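Local coordinates for protein exosome complex component Rrp42 (Methanothermobacter thermautotrophicus, PDB 2WNR) that probably serves as a non-catalytic component of the RNA-degrading archaeal exosome, helping to structure the active site of its partner Rrp41, at residues Cys196-Ile201 with Val251-Glu256; Lys14-Leu19 with Glu214-Ala219. One frame throughout, in Å; residues are numbered along the deposited sequence.

The first helix, 11-21, supplies K14-L19, and nearly two hundred residues pass before it meets its partner E214-A219; interaction 2 thus closes by far the longer loop. Within that span the strand 193-201 has already laid down C196-I201, whose own partner V251-E256 comes later still, on helix 244-268. The segments therefore alternate along the sequence, and the two loops cross. Their centres lie about 16 Å apart and they join directly: K200 N probably hydrogen-bonds to A219 O (2.7 Å), and T218 N to K200 O (2.8 Å). Strand 193-201 thus touches the long C-terminal helix through C196 and F198, and pairs at K200 with the segment against which the N-terminal helix packs.

Interaction 1 of 2, residues Cys196-Ile201 with Val251-Glu256; sequences CTFAKI and VSIAVE
The packing of a long helix on an antiparallel sheet is represented here by strand 193-201 and helix 244-268, with F198 and C196 reaching from the strand to I253 and A254. The F198 ring meets the helix with its far edge: CE1 lies 3.5 Å from CG2 of I253, with that methyl near the ring plane, and CZ comes within 3.7 Å of the backbone N of A254. On the other flank of the ring tip, F198 CE2 stands 4.0 Å from A254 CB. CG, anti to the carbonyl carbon (chi1 -58°), carries this CE1-CZ-CE2 end to the helix. This sheet and its helix belong to the second of the two domains of the RNase PH family, and the segment axes run at 146°, closer to antiparallel than to perpendicular. An alanine in place of F198 would remove the ring and is likely to leave I253 CG2 and the methyl of A254 without their aromatic neighbour, opening a gap between strand and helix. Two residues before F198 on the strand, C196 CB meets A254 CB at 4.0 Å, their CA atoms 5.7 Å apart. Beneath the helix, I221 and I223 of strand 219-226 extend the apolar layer.

Interaction 2 of 2, residues Lys14-Leu19 with Glu214-Ala219; sequences KSITDL and EDILTA
I16 and I216 meet through a single methyl: CD1 of I216 reaches the N-terminal helix and lies 3.5 Å from I16 CB. The same methyl is also 3.5 Å from I16 CG2, so it sits against the branch point of the helix residue, and the two aliphatic chains run at a slant to one another. On I16 the touching methyl is anti to the backbone N, while CG1 lies anti to the carbonyl carbon, beside the backbone N (chi1 -53°). T17 adds a looser approach on the next position of the helix, its OG1 being 4.3 Å from I216 CD1. That hydroxyl is hydrogen-bonded to the carbonyl O of R13, one turn back, which satisfies its polar end within the helix while it lies beside an apolar group. With CG1 between its backbone N and carbonyl carbon (chi1 66°), I216 carries CD1 across to the helix. The backbones stay well apart, 8.1 Å separating the CA atoms of I16 and I216, and the bridge is made by side chains. Further out, I201 at the end of strand 193-201 packs against both T17 and I216, giving the pair a common apolar neighbour. Helix 11-21 thus lies against the loop that joins helix 211-214 to strand 219-226, beside the end of strand 193-201.

Interaction 1 of 2, residues Cys196-Ile201 with Val251-Glu256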
loop_
_atom_site.group_PDB
_atom_site.type_symbol
_atom_site.label_atom_id
_atom_site.label_comp_id
_atom_site.label_asym_id
_atom_site.label_seq_id
_atom_site.Cartn_x
_atom_site.Cartn_y
_atom_site.Cartn_z
ATOM N N CYS A 196 -21.469 -13.758 -23.944
ATOM C CA CYS A 196 -22.274 -14.830 -23.387
ATOM C C CYS A 196 -21.412 -15.707 -22.490
ATOM O O CYS A 196 -20.335 -16.146 -22.901
ATOM C CB CYS A 196 -22.844 -15.676 -24.514
ATOM S SG CYS A 196 -24.085 -14.849 -25.497
ATOM N N THR A 197 -21.885 -15.950 -21.269
ATOM C CA THR A 197 -21.212 -16.838 -20.331
ATOM C C THR A 197 -22.043 -18.093 -20.137
ATOM O O THR A 197 -23.250 -18.018 -19.903
ATOM C CB THR A 197 -20.978 -16.164 -18.966
ATOM O OG1 THR A 197 -20.100 -15.048 -19.134
ATOM C CG2 THR A 197 -20.326 -17.121 -17.989
ATOM N N PHE A 198 -21.380 -19.241 -20.235
ATOM C CA PHE A 198 -22.007 -20.549 -20.072
ATOM C C PHE A 198 -21.429 -21.261 -18.866
ATOM O O PHE A 198 -20.265 -21.077 -18.536
ATOM C CB PHE A 198 -21.757 -21.413 -21.309
ATOM C CG PHE A 198 -22.256 -20.807 -22.579
ATOM C CD1 PHE A 198 -23.466 -21.203 -23.115
ATOM C CD2 PHE A 198 -21.511 -19.839 -23.245
ATOM C CE1 PHE A 198 -23.934 -20.639 -24.298
ATOM C CE2 PHE A 198 -21.971 -19.271 -24.429
ATOM C CZ PHE A 198 -23.181 -19.668 -24.957
ATOM N N ALA A 199 -22.234 -22.094 -18.226
ATOM C CA ALA A 199 -21.771 -22.887 -17.102
ATOM C C ALA A 199 -21.936 -24.373 -17.390
ATOM O O ALA A 199 -23.021 -24.817 -17.764
ATOM C CB ALA A 199 -22.527 -22.503 -15.839
ATOM N N LYS A 200 -20.855 -25.134 -17.225
ATOM C CA LYS A 200 -20.919 -26.592 -17.338
ATOM C C LYS A 200 -21.472 -27.200 -16.054
ATOM O O LYS A 200 -20.833 -27.148 -14.997
ATOM C CB LYS A 200 -19.544 -27.178 -17.654
ATOM C CG LYS A 200 -19.480 -28.712 -17.698
ATOM C CD LYS A 200 -19.911 -29.279 -19.042
ATOM C CE LYS A 200 -19.780 -30.794 -19.070
ATOM N NZ LYS A 200 -18.379 -31.285 -19.103
ATOM N N ILE A 201 -22.672 -27.756 -16.158
ATOM C CA ILE A 201 -23.298 -28.476 -15.066
ATOM C C ILE A 201 -23.709 -29.819 -15.639
ATOM O O ILE A 201 -24.286 -29.880 -16.733
ATOM C CB ILE A 201 -24.519 -27.720 -14.480
ATOM C CG1 ILE A 201 -24.083 -26.366 -13.911
ATOM C CG2 ILE A 201 -25.173 -28.544 -13.376
ATOM C CD1 ILE A 201 -25.160 -25.297 -13.896
ATOM N N VAL A 251 -19.385 -21.654 -28.363
ATOM C CA VAL A 251 -19.190 -20.735 -29.482
ATOM C C VAL A 251 -20.465 -20.679 -30.322
ATOM O O VAL A 251 -21.041 -19.605 -30.519
ATOM C CB VAL A 251 -17.976 -21.138 -30.359
ATOM C CG1 VAL A 251 -17.982 -20.379 -31.690
ATOM C CG2 VAL A 251 -16.673 -20.909 -29.593
ATOM N N SER A 252 -20.914 -21.844 -30.778
ATOM C CA SER A 252 -22.105 -21.947 -31.616
ATOM C C SER A 252 -23.272 -21.131 -31.054
ATOM O O SER A 252 -23.767 -20.224 -31.729
ATOM C CB SER A 252 -22.497 -23.415 -31.826
ATOM O OG SER A 252 -23.599 -23.531 -32.707
ATOM N N ILE A 253 -23.691 -21.431 -29.823
ATOM C CA ILE A 253 -24.762 -20.664 -29.177
ATOM C C ILE A 253 -24.412 -19.176 -29.109
ATOM O O ILE A 253 -25.194 -18.340 -29.567
ATOM C CB ILE A 253 -25.171 -21.205 -27.764
ATOM C CG1 ILE A 253 -25.918 -22.539 -27.875
ATOM C CG2 ILE A 253 -26.078 -20.236 -27.059
ATOM C CD1 ILE A 253 -25.163 -23.704 -27.306
ATOM N N ALA A 254 -23.241 -18.851 -28.565
ATOM C CA ALA A 254 -22.835 -17.451 -28.404
ATOM C C ALA A 254 -22.989 -16.654 -29.704
ATOM O O ALA A 254 -23.532 -15.544 -29.700
ATOM C CB ALA A 254 -21.410 -17.349 -27.861
ATOM N N VAL A 255 -22.550 -17.243 -30.816
ATOM C CA VAL A 255 -22.627 -16.598 -32.129
ATOM C C VAL A 255 -24.077 -16.370 -32.630
ATOM O O VAL A 255 -24.326 -15.466 -33.432
ATOM C CB VAL A 255 -21.728 -17.346 -33.160
ATOM C CG1 VAL A 255 -21.917 -16.820 -34.580
ATOM C CG2 VAL A 255 -20.266 -17.216 -32.753
ATOM N N GLU A 256 -25.031 -17.162 -32.144
ATOM C CA GLU A 256 -26.435 -16.966 -32.522
ATOM C C GLU A 256 -27.232 -16.140 -31.506
ATOM O O GLU A 256 -28.305 -15.640 -31.818
ATOM C CB GLU A 256 -27.133 -18.301 -32.814
ATOM C CG GLU A 256 -27.352 -19.196 -31.592
ATOM C CD GLU A 256 -28.346 -20.319 -31.851
ATOM O OE1 GLU A 256 -28.056 -21.197 -32.698
ATOM O OE2 GLU A 256 -29.412 -20.319 -31.194
#

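Interaction 2 of 2, residues Lys14-Leu19 with Glu214-Ala219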
loop_
_atom_site.group_PDB
_atom_site.type_symbol
_atom_site.label_atom_id
_atom_site.label_comp_id
_atom_site.label_asym_id
_atom_site.label_seq_id
_atom_site.Cartn_x
_atom_site.Cartn_y
_atom_site.Cartn_z
ATOM N N LYS A 14 -25.984 -32.654 -6.658
ATOM C CA LYS A 14 -26.645 -33.730 -7.395
ATOM C C LYS A 14 -28.053 -33.318 -7.861
ATOM O O LYS A 14 -28.412 -33.563 -9.019
ATOM C CB LYS A 14 -26.654 -35.047 -6.603
ATOM C CG LYS A 14 -27.608 -36.112 -7.176
ATOM C CD LYS A 14 -27.135 -37.548 -6.973
ATOM C CE LYS A 14 -27.996 -38.505 -7.797
ATOM N NZ LYS A 14 -27.701 -39.947 -7.551
ATOM N N SER A 15 -28.826 -32.683 -6.971
ATOM C CA SER A 15 -30.192 -32.211 -7.279
ATOM C C SER A 15 -30.233 -31.285 -8.499
ATOM O O SER A 15 -30.988 -31.536 -9.444
ATOM C CB SER A 15 -30.824 -31.487 -6.082
ATOM O OG SER A 15 -30.284 -31.921 -4.850
ATOM N N ILE A 16 -29.418 -30.224 -8.473
ATOM C CA ILE A 16 -29.358 -29.250 -9.573
ATOM C C ILE A 16 -28.752 -29.864 -10.845
ATOM O O ILE A 16 -29.013 -29.399 -11.955
ATOM C CB ILE A 16 -28.592 -27.953 -9.173
ATOM C CG1 ILE A 16 -29.163 -27.354 -7.883
ATOM C CG2 ILE A 16 -28.640 -26.909 -10.300
ATOM C CD1 ILE A 16 -28.430 -26.105 -7.378
ATOM N N THR A 17 -27.958 -30.918 -10.684
ATOM C CA THR A 17 -27.337 -31.577 -11.831
ATOM C C THR A 17 -28.319 -32.480 -12.580
ATOM O O THR A 17 -28.435 -32.389 -13.805
ATOM C CB THR A 17 -26.030 -32.304 -11.432
ATOM O OG1 THR A 17 -24.979 -31.336 -11.338
ATOM C CG2 THR A 17 -25.626 -33.366 -12.453
ATOM N N ASP A 18 -29.032 -33.329 -11.839
ATOM C CA ASP A 18 -30.044 -34.216 -12.419
ATOM C C ASP A 18 -31.093 -33.433 -13.206
ATOM O O ASP A 18 -31.520 -33.857 -14.279
ATOM C CB ASP A 18 -30.710 -35.064 -11.328
ATOM C CG ASP A 18 -29.861 -36.263 -10.909
ATOM O OD1 ASP A 18 -30.450 -37.302 -10.526
ATOM O OD2 ASP A 18 -28.611 -36.168 -10.960
ATOM N N LEU A 19 -31.481 -32.284 -12.665
ATOM C CA LEU A 19 -32.437 -31.384 -13.295
ATOM C C LEU A 19 -31.938 -30.892 -14.663
ATOM O O LEU A 19 -32.642 -31.023 -15.670
ATOM C CB LEU A 19 -32.691 -30.203 -12.359
ATOM C CG LEU A 19 -33.931 -29.317 -12.476
ATOM C CD1 LEU A 19 -35.134 -29.907 -11.749
ATOM C CD2 LEU A 19 -33.579 -27.971 -11.889
ATOM N N GLU A 214 -23.950 -21.083 -10.332
ATOM C CA GLU A 214 -22.532 -20.744 -10.168
ATOM C C GLU A 214 -21.881 -21.429 -8.959
ATOM O O GLU A 214 -20.689 -21.718 -8.973
ATOM C CB GLU A 214 -22.326 -19.231 -10.103
ATOM C CG GLU A 214 -22.511 -18.532 -11.437
ATOM C CD GLU A 214 -21.742 -17.227 -11.534
ATOM O OE1 GLU A 214 -22.117 -16.263 -10.842
ATOM O OE2 GLU A 214 -20.765 -17.159 -12.314
ATOM N N ASP A 215 -22.667 -21.702 -7.926
ATOM C CA ASP A 215 -22.181 -22.401 -6.741
ATOM C C ASP A 215 -21.715 -23.821 -7.038
ATOM O O ASP A 215 -20.842 -24.341 -6.343
ATOM C CB ASP A 215 -23.283 -22.470 -5.678
ATOM C CG ASP A 215 -23.116 -21.436 -4.589
ATOM O OD1 ASP A 215 -22.654 -20.309 -4.893
ATOM O OD2 ASP A 215 -23.468 -21.754 -3.423
ATOM N N ILE A 216 -22.303 -24.447 -8.060
ATOM C CA ILE A 216 -22.144 -25.885 -8.265
ATOM C C ILE A 216 -21.553 -26.286 -9.613
ATOM O O ILE A 216 -21.304 -27.482 -9.845
ATOM C CB ILE A 216 -23.483 -26.626 -8.093
ATOM C CG1 ILE A 216 -24.454 -26.224 -9.204
ATOM C CG2 ILE A 216 -24.049 -26.387 -6.693
ATOM C CD1 ILE A 216 -25.202 -27.377 -9.777
ATOM N N LEU A 217 -21.341 -25.308 -10.498
ATOM C CA LEU A 217 -20.816 -25.573 -11.831
ATOM C C LEU A 217 -19.470 -26.281 -11.747
ATOM O O LEU A 217 -18.760 -26.149 -10.753
ATOM C CB LEU A 217 -20.701 -24.278 -12.647
ATOM C CG LEU A 217 -19.871 -23.075 -12.156
ATOM C CD1 LEU A 217 -18.378 -23.351 -12.158
ATOM C CD2 LEU A 217 -20.169 -21.860 -13.007
ATOM N N THR A 218 -19.148 -27.058 -12.778
ATOM C CA THR A 218 -17.841 -27.684 -12.915
ATOM C C THR A 218 -16.850 -26.630 -13.442
ATOM O O THR A 218 -15.734 -26.474 -12.924
ATOM C CB THR A 218 -17.925 -28.892 -13.873
ATOM O OG1 THR A 218 -18.721 -29.919 -13.274
ATOM C CG2 THR A 218 -16.534 -29.457 -14.211
ATOM N N ALA A 219 -17.287 -25.905 -14.468
ATOM C CA ALA A 219 -16.498 -24.881 -15.106
ATOM C C ALA A 219 -17.431 -23.933 -15.835
ATOM O O ALA A 219 -18.635 -24.206 -15.977
ATOM C CB ALA A 219 -15.545 -25.500 -16.061
#